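Local structure of putative esterase/lipase/thioesterase (Silicibacter sp., 2PBL) at residues L4-A7 with A12-E15; D6-G11 with G71-A76; P99-C104 with S110-Q115; P165-S170 with K240-V245. The protein is probably a serine hydrolase of the alpha/beta-hydrolase fold, perhaps cleaving ester or thioester bonds, though its true substrate is unknown. All coordinates share one frame; numbering follows the deposited sequence.

Contact 1: residues L4-A7 with A12-E15; sequences LDDA and AYIE
Asp6 and Tyr13 meet across two backbone segments that themselves stay apart: the nearest pair of CA atoms, Asp6 CA and Ala12 CA, is separated by 8.4 Å. The backbone of residues 5-7 coils as in a helix but lacks the repeating hydrogen bonds, while residues 12-13 belong to a short 3-10 turn that starts earlier in the chain. The gap is spanned by side chains alone. Tyr13 starts out toward the other segment at CB, whereas Asp6 brings only the end of its side chain near, with CG anti to the backbone N (chi1 -179°) so that the carboxylate swings over to the phenol. Tyr13 OH then donates to Asp6 OD1 at 2.6 Å, a short bond received on the syn lone pair, the side facing the other oxygen. That choice also leaves Asp6 OD2 only 2.9 Å from Tyr13 OH, and the hydroxyl sits in the mouth of the carboxylate. OD1 approaches the edge of the ring, in its plane, and lies 3.4 Å from Tyr13 CE2, although carboxylate and ring planes are turned 59° apart. The contact thus clasps a short surface loop in the N-terminal arm that leads to helix 20-35 of this alpha/beta hydrolase. Both partners are exposed, and a single bond carries the whole interaction. Arg216 reaches the same place from a distant part of the chain, bonding Asp6 O through NH1 and making a cation-pi contact with the Tyr13 ring; its charge would be expected to make the phenol a somewhat better donor. Beyond Tyr13, Ile14 rests against His241.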
loop_
_atom_site.group_PDB
_atom_site.type_symbol
_atom_site.label_atom_id
_atom_site.label_comp_id
_atom_site.label_asym_id
_atom_site.label_seq_id
_atom_site.Cartn_x
_atom_site.Cartn_y
_atom_site.Cartn_z
ATOM N N LEU A 4 -2.682 -19.445 13.254
ATOM C CA LEU A 4 -3.406 -18.314 12.667
ATOM C C LEU A 4 -3.505 -18.306 11.164
ATOM O O LEU A 4 -3.884 -17.308 10.564
ATOM C CB LEU A 4 -2.787 -17.015 13.176
ATOM C CG LEU A 4 -2.829 -16.849 14.689
ATOM C CD1 LEU A 4 -2.296 -15.470 15.149
ATOM C CD2 LEU A 4 -4.261 -17.062 15.220
ATOM N N ASP A 5 -3.217 -19.429 10.527
ATOM C CA ASP A 5 -3.333 -19.493 9.101
ATOM C C ASP A 5 -4.727 -19.154 8.612
ATOM O O ASP A 5 -4.887 -18.368 7.682
ATOM C CB ASP A 5 -2.936 -20.889 8.586
ATOM C CG ASP A 5 -1.451 -21.103 8.615
ATOM O OD1 ASP A 5 -0.730 -20.152 8.980
ATOM O OD2 ASP A 5 -1.008 -22.207 8.262
ATOM N N ASP A 6 -5.730 -19.783 9.213
ATOM C CA ASP A 6 -7.102 -19.568 8.756
ATOM C C ASP A 6 -7.552 -18.109 8.990
ATOM O O ASP A 6 -8.234 -17.543 8.150
ATOM C CB ASP A 6 -8.075 -20.511 9.466
ATOM C CG ASP A 6 -9.504 -20.328 8.983
ATOM O OD1 ASP A 6 -9.776 -20.510 7.777
ATOM O OD2 ASP A 6 -10.350 -19.994 9.821
ATOM N N ALA A 7 -7.177 -17.548 10.142
ATOM C CA ALA A 7 -7.484 -16.164 10.534
ATOM C C ALA A 7 -6.966 -15.128 9.516
ATOM O O ALA A 7 -7.667 -14.168 9.185
ATOM C CB ALA A 7 -6.916 -15.886 11.890
ATOM N N ALA A 12 -9.984 -17.595 0.874
ATOM C CA ALA A 12 -10.870 -18.686 1.304
ATOM C C ALA A 12 -12.250 -18.227 1.728
ATOM O O ALA A 12 -13.177 -19.034 1.726
ATOM C CB ALA A 12 -10.240 -19.456 2.451
ATOM N N TYR A 13 -12.373 -16.952 2.102
ATOM C CA TYR A 13 -13.626 -16.361 2.563
ATOM C C TYR A 13 -14.234 -15.343 1.630
ATOM O O TYR A 13 -15.202 -14.680 1.994
ATOM C CB TYR A 13 -13.402 -15.716 3.926
ATOM C CG TYR A 13 -13.083 -16.756 4.927
ATOM C CD1 TYR A 13 -14.107 -17.452 5.556
ATOM C CD2 TYR A 13 -11.774 -17.119 5.189
ATOM C CE1 TYR A 13 -13.837 -18.451 6.464
ATOM C CE2 TYR A 13 -11.484 -18.125 6.088
ATOM C CZ TYR A 13 -12.532 -18.787 6.730
ATOM O OH TYR A 13 -12.291 -19.795 7.633
ATOM N N ILE A 14 -13.708 -15.239 0.423
ATOM C CA ILE A 14 -14.186 -14.263 -0.517
ATOM C C ILE A 14 -14.738 -14.995 -1.719
ATOM O O ILE A 14 -14.028 -15.772 -2.368
ATOM C CB ILE A 14 -13.021 -13.303 -0.926
ATOM C CG1 ILE A 14 -12.610 -12.432 0.269
ATOM C CG2 ILE A 14 -13.436 -12.428 -2.064
ATOM C CD1 ILE A 14 -11.282 -11.706 0.030
ATOM N N GLU A 15 -16.012 -14.746 -2.016
ATOM C CA GLU A 15 -16.630 -15.392 -3.166
ATOM C C GLU A 15 -15.979 -14.799 -4.418
ATOM O O GLU A 15 -15.831 -13.557 -4.563
ATOM C CB GLU A 15 -18.179 -15.245 -3.207
ATOM C CG GLU A 15 -18.712 -13.969 -3.937
ATOM C CD GLU A 15 -20.237 -13.869 -4.008
ATOM O OE1 GLU A 15 -20.933 -14.833 -3.590
ATOM O OE2 GLU A 15 -20.730 -12.811 -4.493
#

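Contact 2: residues D6-G11 with G71-A76; sequences DAYANG and GGYWMA
Tyr73 CG stands beside its backbone N and anti to the carbonyl carbon (chi1 -82°), a torsion that carries the phenol across to Tyr8 and Asn10 while Tyr8 CA and Tyr73 CA are 9.9 Å apart. The segment 71-76 follows strand 64-69 of the alpha/beta-hydrolase fold, and its Gly71-Gly72 pair recalls the glycine-rich loop that in hormone-sensitive-lipase relatives helps form the oxyanion hole; here that role is only inferred. Tyr73 itself adopts left-handed helical backbone angles, and a turn closes behind it through Met75 N to Gly72 O at 3.1 Å. In segment 6-11, a type I beta turn from Asp6 to Ala9, closed by Ala9 N to Asp6 O at 3.2 Å, holds the Tyr8 carbonyl.

The one hydrogen bond between the segments runs from Tyr73 OH to Tyr8 O at 2.6 Å. The donor lies in the carbonyl plane on a lone pair, with a C=O...donor angle of 129°. Tyr73 OH also lies 3.4 Å from Tyr8 CB and comes in at the edge of the Tyr8 ring, the two tyrosines crossing at about a right angle. The Tyr8 hydroxyl is hydrogen-bonded to Gln222 NE2, and Phe219 on helix 217-230 packs against both Asn10 and Tyr73. Asn10 lines the probable active-site pocket: its ND2 bonds an unidentified bound molecule, and its side chain touches His242. Its amide plane is turned just 11° from the Tyr73 ring plane, and Asn10 ND2 passes 3.8 Å from Tyr73 CE2.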
loop_
_atom_site.group_PDB
_atom_site.type_symbol
_atom_site.label_atom_id
_atom_site.label_comp_id
_atom_site.label_asym_id
_atom_site.label_seq_id
_atom_site.Cartn_x
_atom_site.Cartn_y
_atom_site.Cartn_z
ATOM N N ASP A 6 -5.730 -19.783 9.213
ATOM C CA ASP A 6 -7.102 -19.568 8.756
ATOM C C ASP A 6 -7.552 -18.109 8.990
ATOM O O ASP A 6 -8.234 -17.543 8.150
ATOM C CB ASP A 6 -8.075 -20.511 9.466
ATOM C CG ASP A 6 -9.504 -20.328 8.983
ATOM O OD1 ASP A 6 -9.776 -20.510 7.777
ATOM O OD2 ASP A 6 -10.350 -19.994 9.821
ATOM N N ALA A 7 -7.177 -17.548 10.142
ATOM C CA ALA A 7 -7.484 -16.164 10.534
ATOM C C ALA A 7 -6.966 -15.128 9.516
ATOM O O ALA A 7 -7.667 -14.168 9.185
ATOM C CB ALA A 7 -6.916 -15.886 11.890
ATOM N N TYR A 8 -5.760 -15.354 8.984
ATOM C CA TYR A 8 -5.171 -14.454 7.981
ATOM C C TYR A 8 -5.442 -14.816 6.505
ATOM O O TYR A 8 -4.952 -14.165 5.579
ATOM C CB TYR A 8 -3.664 -14.268 8.291
ATOM C CG TYR A 8 -3.523 -13.341 9.434
ATOM C CD1 TYR A 8 -3.510 -13.814 10.758
ATOM C CD2 TYR A 8 -3.485 -11.960 9.228
ATOM C CE1 TYR A 8 -3.438 -12.953 11.832
ATOM C CE2 TYR A 8 -3.406 -11.108 10.291
ATOM C CZ TYR A 8 -3.392 -11.598 11.599
ATOM O OH TYR A 8 -3.358 -10.750 12.674
ATOM N N ALA A 9 -6.260 -15.843 6.274
ATOM C CA ALA A 9 -6.561 -16.268 4.932
ATOM C C ALA A 9 -7.710 -15.407 4.445
ATOM O O ALA A 9 -8.786 -15.425 5.059
ATOM C CB ALA A 9 -6.940 -17.751 4.927
ATOM N N ASN A 10 -7.486 -14.634 3.382
ATOM C CA ASN A 10 -8.534 -13.810 2.802
ATOM C C ASN A 10 -9.347 -14.521 1.734
ATOM O O ASN A 10 -10.568 -14.627 1.844
ATOM C CB ASN A 10 -7.943 -12.503 2.254
ATOM C CG ASN A 10 -7.356 -11.621 3.358
ATOM O OD1 ASN A 10 -8.045 -11.250 4.329
ATOM N ND2 ASN A 10 -6.056 -11.293 3.219
ATOM N N GLY A 11 -8.659 -14.981 0.695
ATOM C CA GLY A 11 -9.276 -15.683 -0.432
ATOM C C GLY A 11 -10.290 -16.762 -0.112
ATOM O O GLY A 11 -11.338 -16.810 -0.727
ATOM N N GLY A 71 -0.427 -4.921 -2.269
ATOM C CA GLY A 71 -0.294 -5.979 -1.315
ATOM C C GLY A 71 0.021 -7.346 -1.931
ATOM O O GLY A 71 0.420 -7.471 -3.110
ATOM N N GLY A 72 -0.223 -8.370 -1.115
ATOM C CA GLY A 72 0.166 -9.742 -1.425
ATOM C C GLY A 72 1.060 -10.405 -0.380
ATOM O O GLY A 72 1.796 -11.356 -0.716
ATOM N N TYR A 73 0.975 -9.915 0.872
ATOM C CA TYR A 73 1.669 -10.426 2.029
ATOM C C TYR A 73 3.170 -10.438 1.769
ATOM O O TYR A 73 3.820 -11.398 2.093
ATOM C CB TYR A 73 1.159 -11.830 2.428
ATOM C CG TYR A 73 -0.125 -11.855 3.282
ATOM C CD1 TYR A 73 -0.109 -11.389 4.580
ATOM C CD2 TYR A 73 -1.286 -12.435 2.821
ATOM C CE1 TYR A 73 -1.228 -11.436 5.365
ATOM C CE2 TYR A 73 -2.420 -12.485 3.595
ATOM C CZ TYR A 73 -2.381 -11.995 4.872
ATOM O OH TYR A 73 -3.502 -12.051 5.663
ATOM N N TRP A 74 3.673 -9.424 1.055
ATOM C CA TRP A 74 5.115 -9.306 0.772
ATOM C C TRP A 74 5.725 -10.525 0.042
ATOM O O TRP A 74 6.943 -10.715 0.070
ATOM C CB TRP A 74 5.854 -9.131 2.106
ATOM C CG TRP A 74 5.417 -8.045 3.024
ATOM C CD1 TRP A 74 5.754 -6.714 2.945
ATOM C CD2 TRP A 74 4.605 -8.173 4.194
ATOM N NE1 TRP A 74 5.197 -6.022 3.978
ATOM C CE2 TRP A 74 4.472 -6.889 4.755
ATOM C CE3 TRP A 74 3.959 -9.248 4.819
ATOM C CZ2 TRP A 74 3.742 -6.659 5.913
ATOM C CZ3 TRP A 74 3.251 -9.022 5.968
ATOM C CH2 TRP A 74 3.142 -7.740 6.508
HETATM N N MSE A 75 4.886 -11.372 -0.574
HETATM C CA MSE A 75 5.356 -12.595 -1.230
HETATM C C MSE A 75 4.778 -12.855 -2.634
HETATM O O MSE A 75 5.120 -13.870 -3.278
HETATM C CB MSE A 75 5.081 -13.765 -0.304
HETATM C CG MSE A 75 3.626 -14.013 -0.056
HETATM SE SE MSE A 75 3.404 -15.600 1.074
HETATM C CE MSE A 75 4.299 -15.175 2.489
ATOM N N ALA A 76 3.933 -11.944 -3.136
ATOM C CA ALA A 76 3.311 -12.097 -4.453
ATOM C C ALA A 76 2.867 -10.759 -5.009
ATOM O O ALA A 76 2.777 -9.795 -4.288
ATOM C CB ALA A 76 2.094 -13.063 -4.385
#

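Contact 3: residues P99-C104 with S110-Q115; sequences PSYELC and SEITQQ
Gln115 grips Glu102 at two places with one flat amide. Its OE1 takes the backbone N-H of Glu102 in a fairly straight bond, 2.8 Å from Glu102 N to Gln115 OE1 at 158°, with the donor in the carbonyl plane. Its NE2 turns to Glu102 OE1 at 3.0 Å, a weak, bent bond. Carboxylate and amide planes lie 11° apart, though the two side chains cross at about a right angle. One helical turn earlier, Ile112 supplies the apolar half: its CG2 presses on Tyr101 CD1 at 3.5 Å, its CG1 lies 3.4 Å from Glu102 O, and its CD1 reaches Cys104 SG at 4.0 Å. Tyr101 CG sits between the backbone N and the carbonyl carbon (chi1 49°), which sets the ring at a slant to the Ile112 side chain.

Further out, Tyr101 OH bonds His70 O and its ring stacks on that of His70, while His51 NE2 makes a second, weak bond to Glu102 OE1. The contact ties the loop after strand 94-99 to helix 109-126, the strand-to-helix passage of the alpha/beta-hydrolase core. A leucine in place of Gln115 would probably leave the Glu102 N-H without its acceptor and the carboxylate freer to turn. Glu102 O, covered by Ile112, has no hydrogen-bond partner, so polar chemistry here secures the N-H of Glu102 in the loop beyond the strand and leaves the carbonyl to apolar cover.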
loop_
_atom_site.group_PDB
_atom_site.type_symbol
_atom_site.label_atom_id
_atom_site.label_comp_id
_atom_site.label_asym_id
_atom_site.label_seq_id
_atom_site.Cartn_x
_atom_site.Cartn_y
_atom_site.Cartn_z
ATOM N N PRO A 99 5.105 1.428 -6.904
ATOM C CA PRO A 99 6.310 0.614 -7.020
ATOM C C PRO A 99 6.087 -0.879 -6.878
ATOM O O PRO A 99 5.069 -1.346 -6.305
ATOM C CB PRO A 99 7.127 1.074 -5.806
ATOM C CG PRO A 99 6.086 1.317 -4.805
ATOM C CD PRO A 99 4.913 1.923 -5.536
ATOM N N SER A 100 7.063 -1.610 -7.416
ATOM C CA SER A 100 7.255 -3.009 -7.152
ATOM C C SER A 100 8.363 -3.007 -6.089
ATOM O O SER A 100 8.960 -1.942 -5.759
ATOM C CB SER A 100 7.740 -3.740 -8.411
ATOM O OG SER A 100 6.710 -4.020 -9.335
ATOM N N TYR A 101 8.650 -4.200 -5.617
ATOM C CA TYR A 101 9.631 -4.445 -4.594
ATOM C C TYR A 101 9.940 -5.927 -4.588
ATOM O O TYR A 101 9.126 -6.726 -5.069
ATOM C CB TYR A 101 9.084 -3.989 -3.260
ATOM C CG TYR A 101 7.679 -4.468 -2.906
ATOM C CD1 TYR A 101 7.460 -5.701 -2.247
ATOM C CD2 TYR A 101 6.572 -3.669 -3.189
ATOM C CE1 TYR A 101 6.163 -6.121 -1.924
ATOM C CE2 TYR A 101 5.277 -4.068 -2.844
ATOM C CZ TYR A 101 5.072 -5.283 -2.233
ATOM O OH TYR A 101 3.773 -5.628 -1.927
ATOM N N GLU A 102 11.124 -6.282 -4.112
ATOM C CA GLU A 102 11.479 -7.691 -3.953
ATOM C C GLU A 102 10.596 -8.299 -2.874
ATOM O O GLU A 102 10.062 -7.608 -2.005
ATOM C CB GLU A 102 12.941 -7.888 -3.643
ATOM C CG GLU A 102 13.812 -7.424 -4.753
ATOM C CD GLU A 102 15.264 -7.691 -4.443
ATOM O OE1 GLU A 102 15.903 -6.750 -3.999
ATOM O OE2 GLU A 102 15.712 -8.852 -4.559
ATOM N N LEU A 103 10.465 -9.612 -2.961
ATOM C CA LEU A 103 9.525 -10.361 -2.154
ATOM C C LEU A 103 10.226 -11.332 -1.246
ATOM O O LEU A 103 11.362 -11.723 -1.496
ATOM C CB LEU A 103 8.623 -11.145 -3.100
ATOM C CG LEU A 103 7.832 -10.350 -4.143
ATOM C CD1 LEU A 103 7.081 -11.243 -5.144
ATOM C CD2 LEU A 103 6.852 -9.443 -3.431
ATOM N N CYS A 104 9.539 -11.676 -0.164
ATOM C CA CYS A 104 10.005 -12.678 0.732
ATOM C C CYS A 104 9.777 -13.966 -0.063
ATOM O O CYS A 104 8.786 -14.042 -0.808
ATOM C CB CYS A 104 9.226 -12.689 2.019
ATOM S SG CYS A 104 9.296 -11.154 2.989
ATOM N N SER A 110 11.787 -6.063 6.470
ATOM C CA SER A 110 12.540 -4.818 6.767
ATOM C C SER A 110 13.277 -4.250 5.556
ATOM O O SER A 110 13.459 -3.032 5.432
ATOM C CB SER A 110 13.507 -5.011 7.934
ATOM O OG SER A 110 14.535 -5.930 7.596
ATOM N N GLU A 111 13.758 -5.132 4.690
ATOM C CA GLU A 111 14.395 -4.702 3.438
ATOM C C GLU A 111 13.357 -4.148 2.476
ATOM O O GLU A 111 13.622 -3.241 1.698
ATOM C CB GLU A 111 15.105 -5.864 2.743
ATOM C CG GLU A 111 16.189 -6.499 3.550
ATOM C CD GLU A 111 16.845 -7.619 2.789
ATOM O OE1 GLU A 111 17.692 -7.333 1.890
ATOM O OE2 GLU A 111 16.496 -8.769 3.102
ATOM N N ILE A 112 12.163 -4.736 2.484
ATOM C CA ILE A 112 11.099 -4.218 1.641
ATOM C C ILE A 112 10.720 -2.785 2.036
ATOM O O ILE A 112 10.496 -1.890 1.203
ATOM C CB ILE A 112 9.825 -5.128 1.668
ATOM C CG1 ILE A 112 10.166 -6.552 1.178
ATOM C CG2 ILE A 112 8.754 -4.512 0.725
ATOM C CD1 ILE A 112 9.022 -7.529 1.236
ATOM N N THR A 113 10.627 -2.576 3.331
ATOM C CA THR A 113 10.390 -1.248 3.884
ATOM C C THR A 113 11.417 -0.210 3.340
ATOM O O THR A 113 11.052 0.908 2.886
ATOM C CB THR A 113 10.405 -1.417 5.438
ATOM O OG1 THR A 113 9.171 -2.083 5.781
ATOM C CG2 THR A 113 10.398 -0.074 6.120
ATOM N N GLN A 114 12.689 -0.628 3.306
ATOM C CA GLN A 114 13.780 0.228 2.832
ATOM C C GLN A 114 13.589 0.506 1.349
ATOM O O GLN A 114 13.762 1.625 0.927
ATOM C CB GLN A 114 15.176 -0.364 3.198
ATOM C CG GLN A 114 15.404 -0.453 4.647
ATOM C CD GLN A 114 15.455 0.889 5.315
ATOM O OE1 GLN A 114 16.075 1.812 4.803
ATOM N NE2 GLN A 114 14.802 1.012 6.475
ATOM N N GLN A 115 13.175 -0.499 0.571
ATOM C CA GLN A 115 12.883 -0.330 -0.846
ATOM C C GLN A 115 11.737 0.639 -1.136
ATOM O O GLN A 115 11.832 1.472 -2.039
ATOM C CB GLN A 115 12.583 -1.678 -1.498
ATOM C CG GLN A 115 13.820 -2.525 -1.643
ATOM C CD GLN A 115 13.586 -3.940 -2.233
ATOM O OE1 GLN A 115 12.557 -4.230 -2.868
ATOM N NE2 GLN A 115 14.598 -4.814 -2.049
#

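Contact 4: residues P165-S170 with K240-V245; sequences PISPLS and KHHFNV
The shortest polar bond within the two segments, from His241 N to Asn244 OD1 at 2.9 Å and a fairly straight 161°, stiffens the turn whose His242 packs against Ser167. Ser167 and His242 each hold one oxygen of a shared carboxylate: Glu215 OE2 is hydrogen-bonded to Ser167 OG, and Glu215 OE1 to His242 ND1. With His242 NE2 bonded to Ser137 OG, this is the geometry of a Ser-His-Glu charge relay in an alpha/beta hydrolase, which makes the segment 240-245 the probable histidine loop, beyond strand 233-237. Between the two segments themselves there is no hydrogen bond, only close fitting. Ser167 CB lies 3.6 Å from His242 CE1, and Ser167 O comes to the edge of the imidazole, in its plane, 3.9 Å from the same carbon. His242 CG is anti to the backbone N (chi1 -159°), which brings the end of the side chain nearer to Ser167 than its first bond would suggest. Replacing His242 by an alanine is likely to leave Glu215 OE1 and Ser137 OG without their shared partner and open a gap beside Ser167 CB.

Asn244 OD1 also stands 3.3 Å above the plane of the His241 ring, over its centre. At the ring's edge, His241 ND1 accepts Phe243 N at 3.2 Å, close to the ring plane. Past this turn Val245 slots against the end of strand 160-166, its side chain running antiparallel to that of Ile166: Val245 CG1 touches Ser167 OG at 3.6 Å and Ile166 CG2 at 3.8 Å.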
loop_
_atom_site.group_PDB
_atom_site.type_symbol
_atom_site.label_atom_id
_atom_site.label_comp_id
_atom_site.label_asym_id
_atom_site.label_seq_id
_atom_site.Cartn_x
_atom_site.Cartn_y
_atom_site.Cartn_z
ATOM N N PRO A 165 -3.698 3.788 4.819
ATOM C CA PRO A 165 -3.439 2.340 4.759
ATOM C C PRO A 165 -4.761 1.631 4.691
ATOM O O PRO A 165 -5.633 1.865 5.541
ATOM C CB PRO A 165 -2.809 2.051 6.131
ATOM C CG PRO A 165 -2.425 3.378 6.680
ATOM C CD PRO A 165 -3.465 4.279 6.202
ATOM N N ILE A 166 -4.948 0.873 3.617
ATOM C CA ILE A 166 -6.179 0.218 3.349
ATOM C C ILE A 166 -5.987 -1.233 3.805
ATOM O O ILE A 166 -5.138 -1.959 3.265
ATOM C CB ILE A 166 -6.492 0.276 1.853
ATOM C CG1 ILE A 166 -6.518 1.743 1.347
ATOM C CG2 ILE A 166 -7.790 -0.438 1.604
ATOM C CD1 ILE A 166 -6.465 1.866 -0.269
ATOM N N SER A 167 -6.748 -1.644 4.814
ATOM C CA SER A 167 -6.664 -3.000 5.338
ATOM C C SER A 167 -5.212 -3.346 5.683
ATOM O O SER A 167 -4.677 -4.377 5.259
ATOM C CB SER A 167 -7.230 -3.961 4.307
ATOM O OG SER A 167 -8.472 -3.459 3.795
ATOM N N PRO A 168 -4.569 -2.496 6.517
ATOM C CA PRO A 168 -3.170 -2.723 6.826
ATOM C C PRO A 168 -2.841 -3.860 7.829
ATOM O O PRO A 168 -3.670 -4.288 8.654
ATOM C CB PRO A 168 -2.769 -1.413 7.513
ATOM C CG PRO A 168 -4.060 -1.007 8.234
ATOM C CD PRO A 168 -5.099 -1.281 7.171
ATOM N N LEU A 169 -1.623 -4.344 7.713
ATOM C CA LEU A 169 -1.021 -5.151 8.776
ATOM C C LEU A 169 -0.255 -4.157 9.657
ATOM O O LEU A 169 0.785 -3.609 9.213
ATOM C CB LEU A 169 -0.097 -6.198 8.185
ATOM C CG LEU A 169 -1.050 -7.144 7.415
ATOM C CD1 LEU A 169 -0.522 -7.709 6.157
ATOM C CD2 LEU A 169 -1.519 -8.221 8.394
ATOM N N SER A 170 -0.704 -3.977 10.905
ATOM C CA SER A 170 -0.111 -2.997 11.821
ATOM C C SER A 170 0.739 -3.572 12.942
ATOM O O SER A 170 1.581 -2.866 13.536
ATOM C CB SER A 170 -1.198 -2.117 12.412
ATOM O OG SER A 170 -2.085 -2.873 13.208
ATOM N N LYS A 240 -17.520 -4.274 2.337
ATOM C CA LYS A 240 -16.335 -4.562 1.523
ATOM C C LYS A 240 -15.485 -5.684 2.097
ATOM O O LYS A 240 -15.408 -5.845 3.339
ATOM C CB LYS A 240 -15.495 -3.310 1.336
ATOM C CG LYS A 240 -16.164 -2.190 0.564
ATOM C CD LYS A 240 -16.542 -2.536 -0.863
ATOM C CE LYS A 240 -17.250 -1.372 -1.535
ATOM N NZ LYS A 240 -17.764 -1.791 -2.868
ATOM N N HIS A 241 -14.879 -6.473 1.185
ATOM C CA HIS A 241 -13.977 -7.549 1.593
ATOM C C HIS A 241 -12.561 -7.131 1.193
ATOM O O HIS A 241 -12.363 -6.044 0.693
ATOM C CB HIS A 241 -14.371 -8.942 1.063
ATOM C CG HIS A 241 -14.575 -9.005 -0.407
ATOM N ND1 HIS A 241 -13.549 -8.848 -1.310
ATOM C CD2 HIS A 241 -15.683 -9.256 -1.133
ATOM C CE1 HIS A 241 -14.029 -8.932 -2.533
ATOM N NE2 HIS A 241 -15.321 -9.186 -2.454
ATOM N N HIS A 242 -11.579 -7.980 1.456
ATOM C CA HIS A 242 -10.163 -7.614 1.242
ATOM C C HIS A 242 -9.795 -7.307 -0.183
ATOM O O HIS A 242 -8.831 -6.582 -0.428
ATOM C CB HIS A 242 -9.265 -8.744 1.809
ATOM C CG HIS A 242 -7.863 -8.324 2.129
ATOM N ND1 HIS A 242 -7.569 -7.414 3.123
ATOM C CD2 HIS A 242 -6.675 -8.719 1.615
ATOM C CE1 HIS A 242 -6.262 -7.244 3.186
ATOM N NE2 HIS A 242 -5.692 -8.047 2.304
ATOM N N PHE A 243 -10.528 -7.867 -1.136
ATOM C CA PHE A 243 -10.195 -7.702 -2.529
ATOM C C PHE A 243 -10.942 -6.615 -3.251
ATOM O O PHE A 243 -10.393 -6.095 -4.195
ATOM C CB PHE A 243 -10.320 -9.019 -3.289
ATOM C CG PHE A 243 -9.387 -10.088 -2.829
ATOM C CD1 PHE A 243 -8.287 -9.830 -2.036
ATOM C CD2 PHE A 243 -9.549 -11.372 -3.321
ATOM C CE1 PHE A 243 -7.459 -10.854 -1.646
ATOM C CE2 PHE A 243 -8.701 -12.393 -2.944
ATOM C CZ PHE A 243 -7.660 -12.135 -2.119
ATOM N N ASN A 244 -12.166 -6.260 -2.856
ATOM C CA ASN A 244 -12.858 -5.154 -3.536
ATOM C C ASN A 244 -12.823 -3.810 -2.787
ATOM O O ASN A 244 -13.337 -2.787 -3.303
ATOM C CB ASN A 244 -14.300 -5.503 -3.958
ATOM C CG ASN A 244 -15.203 -5.741 -2.828
ATOM O OD1 ASN A 244 -14.804 -5.740 -1.656
ATOM N ND2 ASN A 244 -16.490 -5.961 -3.163
ATOM N N VAL A 245 -12.239 -3.807 -1.589
ATOM C CA VAL A 245 -12.061 -2.593 -0.757
ATOM C C VAL A 245 -11.278 -1.511 -1.509
ATOM O O VAL A 245 -11.574 -0.335 -1.372
ATOM C CB VAL A 245 -11.384 -2.913 0.620
ATOM C CG1 VAL A 245 -9.949 -3.360 0.487
ATOM C CG2 VAL A 245 -11.459 -1.713 1.544
#

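From the N terminus, contact 1 closes the small surface loop between residues 4-7 and 12-15. Contact 2 begins on Asp6 and Ala7, within the first segment of contact 1, so the two cross: the second closes a span of some sixty residues, joining the N-terminal arm to the loop after strand 64-69. Contact 3 follows later in the chain, shutting a short connection between strand 94-99 and helix 109-126, and touches contact 2 where Trp74 O meets Cys104 N. Contact 4 closes last and bridges strand 160-166 to the loop at 240-245. It meets contact 2 through Asn10 and His242, and contact 1 through Ile14, so the arm lies along the probable active site.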